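Local coordinates for ubiquitin-like-conjugating enzyme ATG10 (Saccharomyces cerevisiae, PDB 4EBR), which acts as an E2-like enzyme that catalyses the conjugation of ATG12 to ATG5, a step required for autophagy and the cytoplasm-to-vacuole transport pathway, at residues W155-I158 / F159-W163; K88-G92 / I93-K97; I4-Q7 / E8-S11. All coordinates share one frame; numbering follows the deposited sequence.

Strand 77-90 connects all three places. Interaction 1, on helix 152-164, and interaction 3, at the start of helix 6-18, both send side chains onto Pro78 of that strand; their nearest atoms are about 5 Å apart, without touching. Interaction 2 is the strand's far end, a hairpin tip whose centre lies about 43 Å from that of interaction 3, on the opposite side of the chain's centre. Chemistry follows place. Residues 155-163 are partly buried, rich in aromatic and aliphatic packing, and approach the active-site cysteine. Residues 4-11 mix buried Ile4 and Trp9 with a hydrated polar flank. Residues 88-97 form a surface contact that depends mainly on backbone hydrogen bonds.

Interaction 1 of 3, residues W155-I158 / F159-W163; sequences WVSI and FIFSW
Phe159 lies flat against the indole of Trp155, one helical turn earlier, in an offset stack: the phenyl and five-membered ring planes differ by 15° and their centroids are 4.0 Å apart. The indole NE1 sits over the centre of the phenyl ring, while Phe159 CB lies over the face of the indole's six-membered ring, 3.9 Å from its centroid. With CG anti to the backbone N (chi1 -178°), the indole swings along the helix to meet its partner. Phe159 N also bonds to Trp155 O at 2.7 Å. Helix 152-164 packs here on the curved antiparallel sheet of the E2-like domain: Trp155 and Ile160 reach Leu80 and Leu69, whereas Ile158 faces the loop carrying the thioester-forming Cys135. At 159-161 the helix widens into a pi-type turn, and Val156 O accepts from both Ile160 N (2.9 Å) and Phe161 N (3.1 Å), the second bond being the straighter. Val156 CG1 makes a CH-pi contact over one face of the Phe161 ring, 3.4 Å from its CE2. Ser162 OG bonds back to Ile158 O, and Trp163 NE1 donates to Phe159 O at 2.8 Å, nearly in the indole plane.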
loop_
_atom_site.group_PDB
_atom_site.type_symbol
_atom_site.label_atom_id
_atom_site.label_comp_id
_atom_site.label_asym_id
_atom_site.label_seq_id
_atom_site.Cartn_x
_atom_site.Cartn_y
_atom_site.Cartn_z
ATOM N N TRP A 155 16.447 1.610 9.168
ATOM C CA TRP A 155 15.328 1.997 8.342
ATOM C C TRP A 155 15.219 3.517 8.251
ATOM O O TRP A 155 15.042 4.080 7.164
ATOM C CB TRP A 155 14.043 1.391 8.907
ATOM C CG TRP A 155 12.823 1.682 8.114
ATOM C CD1 TRP A 155 12.321 0.956 7.079
ATOM C CD2 TRP A 155 11.937 2.783 8.298
ATOM N NE1 TRP A 155 11.171 1.539 6.604
ATOM C CE2 TRP A 155 10.923 2.667 7.335
ATOM C CE3 TRP A 155 11.901 3.848 9.188
ATOM C CZ2 TRP A 155 9.885 3.572 7.245
ATOM C CZ3 TRP A 155 10.868 4.760 9.093
ATOM C CH2 TRP A 155 9.872 4.613 8.134
ATOM N N VAL A 156 15.369 4.178 9.391
ATOM C CA VAL A 156 15.347 5.635 9.438
ATOM C C VAL A 156 16.432 6.257 8.576
ATOM O O VAL A 156 16.194 7.263 7.909
ATOM C CB VAL A 156 15.489 6.150 10.869
ATOM C CG1 VAL A 156 15.796 7.634 10.867
ATOM C CG2 VAL A 156 14.215 5.872 11.637
ATOM N N SER A 157 17.614 5.653 8.582
ATOM C CA SER A 157 18.723 6.132 7.767
ATOM C C SER A 157 18.413 6.041 6.274
ATOM O O SER A 157 18.764 6.934 5.503
ATOM C CB SER A 157 19.999 5.347 8.087
ATOM O OG SER A 157 20.446 5.615 9.404
ATOM N N ILE A 158 17.763 4.953 5.872
ATOM C CA ILE A 158 17.505 4.692 4.470
ATOM C C ILE A 158 16.252 5.416 3.994
ATOM O O ILE A 158 16.233 5.990 2.904
ATOM C CB ILE A 158 17.328 3.178 4.234
ATOM C CG1 ILE A 158 18.663 2.454 4.367
ATOM C CG2 ILE A 158 16.681 2.888 2.886
ATOM C CD1 ILE A 158 18.493 1.050 4.924
ATOM N N PHE A 159 15.208 5.370 4.813
ATOM C CA PHE A 159 13.928 5.958 4.457
ATOM C C PHE A 159 13.735 7.435 4.739
ATOM O O PHE A 159 12.885 8.082 4.128
ATOM C CB PHE A 159 12.800 5.161 5.100
ATOM C CG PHE A 159 12.471 3.916 4.350
ATOM C CD1 PHE A 159 11.283 3.806 3.665
ATOM C CD2 PHE A 159 13.379 2.872 4.290
ATOM C CE1 PHE A 159 10.988 2.670 2.964
ATOM C CE2 PHE A 159 13.092 1.735 3.584
ATOM C CZ PHE A 159 11.894 1.631 2.920
ATOM N N ILE A 160 14.515 7.989 5.651
ATOM C CA ILE A 160 14.300 9.383 6.008
ATOM C C ILE A 160 15.521 10.264 5.748
ATOM O O ILE A 160 15.461 11.205 4.940
ATOM C CB ILE A 160 13.819 9.519 7.459
ATOM C CG1 ILE A 160 12.470 8.821 7.610
ATOM C CG2 ILE A 160 13.674 10.975 7.834
ATOM C CD1 ILE A 160 11.953 8.818 9.039
ATOM N N PHE A 161 16.624 9.967 6.432
ATOM C CA PHE A 161 17.797 10.820 6.358
ATOM C C PHE A 161 18.427 10.860 4.971
ATOM O O PHE A 161 19.144 11.780 4.640
ATOM C CB PHE A 161 18.826 10.403 7.396
ATOM C CG PHE A 161 18.344 10.527 8.815
ATOM C CD1 PHE A 161 17.425 11.490 9.171
ATOM C CD2 PHE A 161 18.827 9.676 9.806
ATOM C CE1 PHE A 161 17.003 11.606 10.485
ATOM C CE2 PHE A 161 18.408 9.791 11.118
ATOM C CZ PHE A 161 17.496 10.750 11.459
ATOM N N SER A 162 18.156 9.863 4.154
ATOM C CA SER A 162 18.753 9.799 2.830
ATOM C C SER A 162 18.289 10.949 1.947
ATOM O O SER A 162 19.102 11.543 1.246
ATOM C CB SER A 162 18.405 8.478 2.168
ATOM O OG SER A 162 16.995 8.282 2.185
ATOM N N TRP A 163 16.993 11.242 1.931
ATOM C CA TRP A 163 16.510 12.374 1.128
ATOM C C TRP A 163 16.366 13.726 1.844
ATOM O O TRP A 163 16.256 14.764 1.201
ATOM C CB TRP A 163 15.222 12.017 0.390
ATOM C CG TRP A 163 14.105 11.618 1.288
ATOM C CD1 TRP A 163 13.981 10.442 1.974
ATOM C CD2 TRP A 163 12.931 12.379 1.584
ATOM N NE1 TRP A 163 12.803 10.427 2.683
ATOM C CE2 TRP A 163 12.137 11.604 2.456
ATOM C CE3 TRP A 163 12.467 13.639 1.189
ATOM C CZ2 TRP A 163 10.913 12.055 2.952
ATOM C CZ3 TRP A 163 11.249 14.084 1.681
ATOM C CH2 TRP A 163 10.488 13.295 2.554
#

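Interaction 2 of 3, residues K88-G92 / I93-K97; sequences KSIDG and IPMTK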
loop_
_atom_site.group_PDB
_atom_site.type_symbol
_atom_site.label_atom_id
_atom_site.label_comp_id
_atom_site.label_asym_id
_atom_site.label_seq_id
_atom_site.Cartn_x
_atom_site.Cartn_y
_atom_site.Cartn_z
ATOM N N LYS A 88 1.365 28.579 -2.455
ATOM C CA LYS A 88 1.348 28.946 -3.855
ATOM C C LYS A 88 0.890 30.397 -3.909
ATOM O O LYS A 88 0.308 30.900 -2.953
ATOM C CB LYS A 88 0.423 28.004 -4.633
ATOM C CG LYS A 88 0.743 27.878 -6.119
ATOM C CD LYS A 88 0.074 26.639 -6.747
ATOM C CE LYS A 88 0.454 26.453 -8.229
ATOM N NZ LYS A 88 0.170 27.640 -9.098
ATOM N N SER A 89 1.191 31.105 -4.983
ATOM C CA SER A 89 0.679 32.464 -5.088
ATOM C C SER A 89 -0.401 32.482 -6.119
ATOM O O SER A 89 -0.143 32.278 -7.304
ATOM C CB SER A 89 1.755 33.463 -5.488
ATOM O OG SER A 89 1.147 34.732 -5.720
ATOM N N ILE A 90 -1.612 32.741 -5.656
ATOM C CA ILE A 90 -2.796 32.670 -6.492
ATOM C C ILE A 90 -3.366 34.069 -6.717
ATOM O O ILE A 90 -3.814 34.739 -5.786
ATOM C CB ILE A 90 -3.835 31.738 -5.860
ATOM C CG1 ILE A 90 -3.281 30.307 -5.814
ATOM C CG2 ILE A 90 -5.123 31.789 -6.639
ATOM C CD1 ILE A 90 -3.973 29.383 -4.821
ATOM N N ASP A 91 -3.295 34.517 -7.963
ATOM C CA ASP A 91 -3.760 35.841 -8.344
ATOM C C ASP A 91 -3.030 36.891 -7.532
ATOM O O ASP A 91 -3.525 37.988 -7.345
ATOM C CB ASP A 91 -5.273 35.970 -8.143
ATOM C CG ASP A 91 -6.063 34.911 -8.899
ATOM O OD1 ASP A 91 -5.661 34.561 -10.031
ATOM O OD2 ASP A 91 -7.086 34.433 -8.357
ATOM N N GLY A 92 -1.845 36.551 -7.048
ATOM C CA GLY A 92 -1.050 37.489 -6.281
ATOM C C GLY A 92 -1.220 37.387 -4.777
ATOM O O GLY A 92 -0.591 38.135 -4.031
ATOM N N ILE A 93 -2.076 36.476 -4.324
ATOM C CA ILE A 93 -2.265 36.254 -2.894
ATOM C C ILE A 93 -1.628 34.950 -2.431
ATOM O O ILE A 93 -1.902 33.893 -2.993
ATOM C CB ILE A 93 -3.735 36.188 -2.556
ATOM C CG1 ILE A 93 -4.429 37.451 -3.059
ATOM C CG2 ILE A 93 -3.902 35.974 -1.071
ATOM C CD1 ILE A 93 -5.923 37.418 -2.977
ATOM N N PRO A 94 -0.754 35.015 -1.417
ATOM C CA PRO A 94 -0.174 33.770 -0.889
ATOM C C PRO A 94 -1.241 32.892 -0.241
ATOM O O PRO A 94 -2.050 33.411 0.525
ATOM C CB PRO A 94 0.817 34.276 0.166
ATOM C CG PRO A 94 1.187 35.647 -0.309
ATOM C CD PRO A 94 -0.105 36.209 -0.849
HETATM N N MSE A 95 -1.248 31.597 -0.573
HETATM C CA MSE A 95 -2.217 30.632 -0.053
HETATM C C MSE A 95 -1.540 29.294 0.134
HETATM O O MSE A 95 -0.536 29.018 -0.513
HETATM C CB MSE A 95 -3.359 30.426 -1.037
HETATM C CG MSE A 95 -4.044 31.699 -1.487
HETATM SE SE MSE A 95 -5.803 31.382 -2.302
HETATM C CE MSE A 95 -6.157 33.200 -3.002
ATOM N N THR A 96 -2.104 28.439 0.979
ATOM C CA THR A 96 -1.512 27.131 1.206
ATOM C C THR A 96 -2.376 26.023 0.648
ATOM O O THR A 96 -3.596 26.126 0.645
ATOM C CB THR A 96 -1.270 26.850 2.701
ATOM O OG1 THR A 96 -0.591 27.962 3.290
ATOM C CG2 THR A 96 -0.404 25.587 2.883
ATOM N N LYS A 97 -1.741 24.947 0.184
ATOM C CA LYS A 97 -2.476 23.761 -0.228
ATOM C C LYS A 97 -1.678 22.506 0.068
ATOM O O LYS A 97 -0.455 22.570 0.210
ATOM C CB LYS A 97 -2.840 23.848 -1.712
ATOM C CG LYS A 97 -1.693 23.678 -2.667
ATOM C CD LYS A 97 -2.097 24.102 -4.066
ATOM C CE LYS A 97 -1.383 23.281 -5.121
ATOM N NZ LYS A 97 -1.836 21.855 -5.052
#
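Ile90 and Met95 (selenomethionine) make the closest side-chain packing between these strands: Ile90 CD1 meets Met95 SE at 3.7 Å, and the methyl CE reaches back over Ile90 CB. The two side chains cross at about a right angle. Met95 CG lies beside its own backbone N (chi1 -53°), the chain then running extended across the isoleucine. Four backbone hydrogen bonds hold the strands together. Lys88 and Met95 exchange a pair in which each carbonyl points almost directly at its donor, Lys88 N to Met95 O at 2.8 Å and Met95 N to Lys88 O at 2.9 Å. In the second pair, Ile90 N to Ile93 O and Ile93 N to Ile90 O, the donors stand above the carbonyl planes as the chain turns. This is a beta hairpin with a two-residue loop, Asp91-Gly92, forming a type I' turn from Ile90 to Ile93; at Gly92 (phi 95°) a side chain would press against the carbonyl oxygen of Asp91. It projects at the end of strand 77-90, far from the chain's centre. Two parts are looser. Ser89 and Pro94 pair on the opposite face, but Ser89 OG comes no nearer to Ile93 N than 3.9 Å. At the lysine end of the largely exposed Ile90/Met95 face, Lys88 and Lys97 run alongside each other, Lys88 CD to Lys97 CE 4.0 Å, before Lys88 NZ and Lys97 NZ part to 7.3 Å.

Interaction 3 of 3, residues I4-Q7 / E8-S11; sequences IPYQ and EWHS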
loop_
_atom_site.group_PDB
_atom_site.type_symbol
_atom_site.label_atom_id
_atom_site.label_comp_id
_atom_site.label_asym_id
_atom_site.label_seq_id
_atom_site.Cartn_x
_atom_site.Cartn_y
_atom_site.Cartn_z
ATOM N N ILE A 4 9.381 -7.111 10.417
ATOM C CA ILE A 4 9.739 -6.893 11.803
ATOM C C ILE A 4 8.451 -6.973 12.583
ATOM O O ILE A 4 7.439 -6.383 12.181
ATOM C CB ILE A 4 10.390 -5.501 12.011
ATOM C CG1 ILE A 4 10.453 -5.141 13.494
ATOM C CG2 ILE A 4 9.611 -4.412 11.285
ATOM C CD1 ILE A 4 11.422 -4.019 13.783
ATOM N N PRO A 5 8.481 -7.688 13.713
ATOM C CA PRO A 5 7.213 -7.917 14.422
ATOM C C PRO A 5 6.814 -6.699 15.237
ATOM O O PRO A 5 7.672 -5.919 15.660
ATOM C CB PRO A 5 7.500 -9.128 15.308
ATOM C CG PRO A 5 8.998 -9.182 15.441
ATOM C CD PRO A 5 9.594 -8.500 14.234
ATOM N N TYR A 6 5.519 -6.540 15.439
ATOM C CA TYR A 6 4.997 -5.375 16.131
ATOM C C TYR A 6 5.678 -5.066 17.474
ATOM O O TYR A 6 5.989 -3.913 17.757
ATOM C CB TYR A 6 3.500 -5.535 16.332
ATOM C CG TYR A 6 2.884 -4.378 17.040
ATOM C CD1 TYR A 6 2.455 -3.267 16.345
ATOM C CD2 TYR A 6 2.728 -4.393 18.417
ATOM C CE1 TYR A 6 1.874 -2.206 17.000
ATOM C CE2 TYR A 6 2.153 -3.342 19.085
ATOM C CZ TYR A 6 1.733 -2.253 18.376
ATOM O OH TYR A 6 1.171 -1.215 19.065
ATOM N N GLN A 7 5.885 -6.093 18.298
ATOM C CA GLN A 7 6.613 -5.951 19.568
ATOM C C GLN A 7 7.944 -5.211 19.405
ATOM O O GLN A 7 8.246 -4.270 20.146
ATOM C CB GLN A 7 6.922 -7.320 20.156
ATOM C CG GLN A 7 5.737 -8.225 20.273
ATOM C CD GLN A 7 4.972 -7.971 21.555
ATOM O OE1 GLN A 7 4.338 -6.917 21.703
ATOM N NE2 GLN A 7 5.047 -8.922 22.509
ATOM N N GLU A 8 8.743 -5.652 18.437
ATOM C CA GLU A 8 10.045 -5.052 18.202
ATOM C C GLU A 8 9.933 -3.625 17.632
ATOM O O GLU A 8 10.722 -2.739 17.977
ATOM C CB GLU A 8 10.859 -5.935 17.260
ATOM C CG GLU A 8 12.326 -5.588 17.239
ATOM C CD GLU A 8 13.004 -5.945 18.544
ATOM O OE1 GLU A 8 12.599 -6.976 19.119
ATOM O OE2 GLU A 8 13.922 -5.210 18.992
ATOM N N TRP A 9 8.953 -3.411 16.761
ATOM C CA TRP A 9 8.730 -2.096 16.189
ATOM C C TRP A 9 8.405 -1.130 17.314
ATOM O O TRP A 9 9.041 -0.078 17.456
ATOM C CB TRP A 9 7.586 -2.132 15.155
ATOM C CG TRP A 9 6.891 -0.807 14.925
ATOM C CD1 TRP A 9 5.746 -0.370 15.523
ATOM C CD2 TRP A 9 7.305 0.239 14.044
ATOM N NE1 TRP A 9 5.415 0.890 15.070
ATOM C CE2 TRP A 9 6.359 1.288 14.161
ATOM C CE3 TRP A 9 8.381 0.393 13.157
ATOM C CZ2 TRP A 9 6.457 2.472 13.425
ATOM C CZ3 TRP A 9 8.478 1.571 12.420
ATOM C CH2 TRP A 9 7.521 2.595 12.558
ATOM N N HIS A 10 7.413 -1.517 18.108
ATOM C CA HIS A 10 6.931 -0.726 19.232
ATOM C C HIS A 10 8.067 -0.311 20.180
ATOM O O HIS A 10 8.120 0.838 20.631
ATOM C CB HIS A 10 5.874 -1.524 19.998
ATOM C CG HIS A 10 5.028 -0.689 20.903
ATOM N ND1 HIS A 10 4.187 -1.237 21.849
ATOM C CD2 HIS A 10 4.884 0.653 21.003
ATOM C CE1 HIS A 10 3.558 -0.267 22.490
ATOM N NE2 HIS A 10 3.963 0.889 21.995
ATOM N N SER A 11 8.964 -1.248 20.478
ATOM C CA SER A 11 10.069 -0.981 21.384
ATOM C C SER A 11 11.025 -0.002 20.785
ATOM O O SER A 11 11.425 0.960 21.430
ATOM C CB SER A 11 10.853 -2.244 21.654
ATOM O OG SER A 11 10.247 -2.962 22.687
HETATM O O HOH W 1 4.065 -4.223 22.321
#
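Ile4 packs against the first turn of helix 6-18, crossing Glu8 at about a right angle: its CG1 touches Glu8 CB at 3.9 Å, and its CD1 lies equally far from Glu8 CG. Extended away from its backbone N (chi1 166°), this branch also reaches Trp9. An alanine here would remove these contacts and would probably leave a gap against Glu8 and Trp9, as well as beside Pro78 and Tyr151. The backbone bonds begin at Pro5, the N-cap residue, whose O accepts from Trp9 N at 3.0 Å; His10 N to Tyr6 O (2.8 Å) and Ser11 N to Gln7 O (3.1 Å) follow. Among the aromatic groups, Tyr6 and His10 run side by side, their planes turned 41° apart, with Tyr6 OH above one face of the imidazole. One water bridges the polar flank, donating to Gln7 OE1 at 2.8 Å and meeting His10 ND1 at 3.0 Å in the imidazole plane. Trp9 NE1 and Glu8 OE2 bond to Asp38 O and Gln12 NE2. The helix start is two-sided: Ile4 and Trp9 give it an apolar seat on strand 77-90, while the water, with a weak bond from His10 NE2 to Glu36 O, probably helps set the rotation of the imidazole, and that of the Gln7 amide.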